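Local coordinates for BamaA.19900.a (PDB 6VZZ), which probably catalyses the ATP-dependent phosphorylation of glucose to glucose 6-phosphate, as a glucokinase of an amoebal pathogen, at residues A[51-61]-A[379-390]. Numbering follows the deposited sequence.
Sequences ALARAEDHDTF and NLNLHGALYVAR
F61 meets helix 380-389 through three side chains, and its ring edge turns toward the face of H383 in a T-shaped stack. The planes stand at 65° with centroids 4.7 Å apart, and CE2 of F61 sits over the imidazole, offset toward its rim. F61 gets there because its CG lies between the backbone N and the carbonyl carbon (chi1 57°), which carries the ring across the helix. L382 crosses it at about a right angle: its CB makes an off-centre CH-pi contact, 4.3 Å from the F61 ring centroid, while its CD1 touches F61 CE1 at 3.7 Å. One turn on, L386 CD1 reaches F61 CB and also A53 CB. A51 CB rests against L382.

Two hydrogen bonds, one at each ring nitrogen, probably limit the rotation of the imidazole. H383 ND1 donates to N379 O, 3.2 Å away and well above that carbonyl's plane; this oxygen also accepts a hydrogen bond from the backbone N of H383. At the ring's edge, near its plane, H383 NE2 makes a weak bond to D59 O, 3.4 Å away. Farther along, the extended R390 brings NH1 to R54 O, which lies at the edge of the guanidinium, although the exact place of NH1 is uncertain. R54 itself grips D57 side-on, NE to OD2 and NH2 to OD1; OD2 also accepts from the backbone N of R54, tying D57 back to the strand's end.

The C-terminal helix packs across one face of the five-stranded sheet of an actin-like ATPase domain, here against strand 47-54 and the residues after it. Apolar packing and the ring pair carry most of the contact; donors to main-chain carbonyls add one weak and one less certain bond, and no salt bridge joins the two segments.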
# COMPACT_ATOMS: atom_id res chain seq x y z
N ALA A 51 -3.65 21.34 21.72
CA ALA A 51 -5.03 21.73 21.93
C ALA A 51 -5.63 20.93 23.08
O ALA A 51 -5.16 19.84 23.41
CB ALA A 51 -5.88 21.55 20.67
N LEU A 52 -6.68 21.48 23.66
CA LEU A 52 -7.45 20.84 24.71
C LEU A 52 -8.91 20.74 24.29
O LEU A 52 -9.42 21.58 23.54
CB LEU A 52 -7.36 21.60 26.03
CG LEU A 52 -5.99 22.08 26.48
CD1 LEU A 52 -6.15 22.93 27.73
CD2 LEU A 52 -5.04 20.91 26.72
N ALA A 53 -9.58 19.70 24.77
CA ALA A 53 -11.02 19.57 24.60
C ALA A 53 -11.59 18.86 25.82
O ALA A 53 -10.99 17.91 26.33
CB ALA A 53 -11.37 18.82 23.31
N ARG A 54 -12.73 19.35 26.29
CA ARG A 54 -13.39 18.71 27.41
C ARG A 54 -14.12 17.45 26.94
O ARG A 54 -14.27 17.21 25.74
CB ARG A 54 -14.37 19.67 28.10
CG ARG A 54 -13.71 20.89 28.72
CD ARG A 54 -14.75 21.91 29.13
NE ARG A 54 -15.48 22.40 27.97
CZ ARG A 54 -16.55 23.18 28.03
NH1 ARG A 54 -17.03 23.56 29.21
NH2 ARG A 54 -17.15 23.58 26.91
N ALA A 55 -14.58 16.66 27.91
CA ALA A 55 -15.29 15.42 27.59
C ALA A 55 -16.50 15.68 26.69
O ALA A 55 -16.81 14.87 25.81
CB ALA A 55 -15.72 14.73 28.88
N GLU A 56 -17.19 16.80 26.89
CA GLU A 56 -18.43 17.08 26.16
C GLU A 56 -18.22 17.88 24.88
O GLU A 56 -19.15 17.95 24.06
CB GLU A 56 -19.42 17.83 27.06
CG GLU A 56 -18.99 19.23 27.44
CD GLU A 56 -18.24 19.29 28.76
OE1 GLU A 56 -17.46 18.35 29.06
OE2 GLU A 56 -18.44 20.28 29.50
N ASP A 57 -17.05 18.48 24.68
CA ASP A 57 -16.71 19.12 23.41
C ASP A 57 -16.45 18.03 22.38
O ASP A 57 -15.36 17.45 22.34
CB ASP A 57 -15.49 20.01 23.56
CG ASP A 57 -15.67 21.09 24.60
OD1 ASP A 57 -16.82 21.53 24.83
OD2 ASP A 57 -14.64 21.50 25.18
N HIS A 58 -17.42 17.73 21.54
CA HIS A 58 -17.28 16.58 20.65
C HIS A 58 -16.75 16.93 19.27
O HIS A 58 -16.11 16.08 18.64
CB HIS A 58 -18.62 15.85 20.53
CG HIS A 58 -18.86 14.87 21.63
ND1 HIS A 58 -20.07 14.78 22.30
CD2 HIS A 58 -18.05 13.95 22.20
CE1 HIS A 58 -19.99 13.85 23.22
NE2 HIS A 58 -18.78 13.32 23.19
N ASP A 59 -16.97 18.15 18.79
CA ASP A 59 -16.51 18.54 17.46
C ASP A 59 -15.70 19.83 17.50
O ASP A 59 -15.44 20.41 16.44
CB ASP A 59 -17.70 18.69 16.51
CG ASP A 59 -18.85 19.45 17.14
OD1 ASP A 59 -18.67 19.96 18.27
OD2 ASP A 59 -19.93 19.53 16.51
N THR A 60 -15.29 20.29 18.68
CA THR A 60 -14.60 21.56 18.82
C THR A 60 -13.42 21.35 19.77
O THR A 60 -13.33 20.34 20.46
CB THR A 60 -15.56 22.65 19.31
OG1 THR A 60 -15.06 23.94 18.95
CG2 THR A 60 -15.75 22.56 20.82
N PHE A 61 -12.50 22.31 19.77
CA PHE A 61 -11.41 22.27 20.73
C PHE A 61 -10.79 23.66 20.86
O PHE A 61 -11.10 24.58 20.11
CB PHE A 61 -10.34 21.24 20.34
CG PHE A 61 -9.74 21.46 18.98
CD1 PHE A 61 -8.81 22.46 18.76
CD2 PHE A 61 -10.11 20.65 17.92
CE1 PHE A 61 -8.27 22.67 17.50
CE2 PHE A 61 -9.56 20.85 16.66
CZ PHE A 61 -8.65 21.86 16.44
N ASN A 379 -7.73 21.77 11.61
CA ASN A 379 -6.61 20.88 11.90
C ASN A 379 -7.19 19.50 12.17
O ASN A 379 -7.59 19.17 13.28
CB ASN A 379 -5.76 21.41 13.05
CG ASN A 379 -4.35 20.85 13.02
OD1 ASN A 379 -4.13 19.74 12.54
ND2 ASN A 379 -3.38 21.62 13.49
N LEU A 380 -7.27 18.70 11.11
CA LEU A 380 -7.85 17.37 11.23
C LEU A 380 -7.00 16.48 12.12
O LEU A 380 -7.53 15.58 12.77
CB LEU A 380 -8.02 16.76 9.83
CG LEU A 380 -9.16 17.32 8.98
CD1 LEU A 380 -9.04 16.84 7.54
CD2 LEU A 380 -10.51 16.93 9.54
N ASN A 381 -5.69 16.72 12.15
CA ASN A 381 -4.81 15.96 13.04
C ASN A 381 -5.21 16.14 14.49
O ASN A 381 -5.23 15.16 15.26
CB ASN A 381 -3.36 16.41 12.84
CG ASN A 381 -2.86 16.16 11.44
OD1 ASN A 381 -3.62 15.72 10.57
ND2 ASN A 381 -1.59 16.47 11.20
N LEU A 382 -5.51 17.38 14.90
CA LEU A 382 -5.88 17.63 16.28
C LEU A 382 -7.20 16.98 16.62
O LEU A 382 -7.36 16.41 17.71
CB LEU A 382 -5.93 19.13 16.55
CG LEU A 382 -4.60 19.89 16.55
CD1 LEU A 382 -4.87 21.35 16.72
CD2 LEU A 382 -3.70 19.37 17.66
N HIS A 383 -8.18 17.05 15.70
CA HIS A 383 -9.44 16.34 15.91
C HIS A 383 -9.19 14.85 16.10
O HIS A 383 -9.74 14.24 17.02
CB HIS A 383 -10.40 16.58 14.74
CG HIS A 383 -11.11 17.90 14.79
ND1 HIS A 383 -10.72 18.98 14.04
CD2 HIS A 383 -12.19 18.30 15.49
CE1 HIS A 383 -11.53 20.00 14.28
NE2 HIS A 383 -12.43 19.61 15.16
N GLY A 384 -8.36 14.26 15.24
CA GLY A 384 -8.07 12.84 15.35
C GLY A 384 -7.38 12.50 16.65
O GLY A 384 -7.78 11.56 17.35
N ALA A 385 -6.35 13.26 17.00
CA ALA A 385 -5.65 13.02 18.26
C ALA A 385 -6.60 13.12 19.44
O ALA A 385 -6.51 12.33 20.39
CB ALA A 385 -4.48 13.98 18.42
N LEU A 386 -7.53 14.08 19.40
CA LEU A 386 -8.46 14.23 20.51
C LEU A 386 -9.49 13.11 20.54
O LEU A 386 -9.99 12.75 21.61
CB LEU A 386 -9.14 15.60 20.45
CG LEU A 386 -8.28 16.76 20.92
CD1 LEU A 386 -8.92 18.09 20.59
CD2 LEU A 386 -8.03 16.67 22.42
N TYR A 387 -9.81 12.53 19.39
CA TYR A 387 -10.66 11.35 19.38
C TYR A 387 -9.97 10.17 20.06
O TYR A 387 -10.57 9.49 20.90
CB TYR A 387 -11.06 11.02 17.94
CG TYR A 387 -11.73 9.68 17.78
CD1 TYR A 387 -13.07 9.51 18.11
CD2 TYR A 387 -11.03 8.59 17.27
CE1 TYR A 387 -13.68 8.28 17.96
CE2 TYR A 387 -11.63 7.36 17.11
CZ TYR A 387 -12.96 7.21 17.46
OH TYR A 387 -13.56 5.99 17.30
N VAL A 388 -8.69 9.94 19.73
CA VAL A 388 -7.94 8.85 20.35
C VAL A 388 -7.74 9.10 21.85
O VAL A 388 -7.84 8.17 22.66
CB VAL A 388 -6.60 8.66 19.64
CG1 VAL A 388 -5.78 7.60 20.36
CG2 VAL A 388 -6.82 8.31 18.16
N ALA A 389 -7.42 10.34 22.23
CA ALA A 389 -7.10 10.62 23.63
C ALA A 389 -8.24 10.27 24.57
O ALA A 389 -8.01 10.05 25.76
CB ALA A 389 -6.73 12.09 23.80
N ARG A 390 -9.47 10.21 24.06
CA ARG A 390 -10.63 9.90 24.89
C ARG A 390 -10.74 8.41 25.22
O ARG A 390 -11.48 8.06 26.15
CB ARG A 390 -11.91 10.39 24.21
CG ARG A 390 -12.00 11.91 24.16
CD ARG A 390 -13.32 12.34 23.56
NE ARG A 390 -13.64 13.74 23.84
CZ ARG A 390 -13.43 14.75 23.00
NH1 ARG A 390 -13.77 15.97 23.35
NH2 ARG A 390 -12.89 14.54 21.79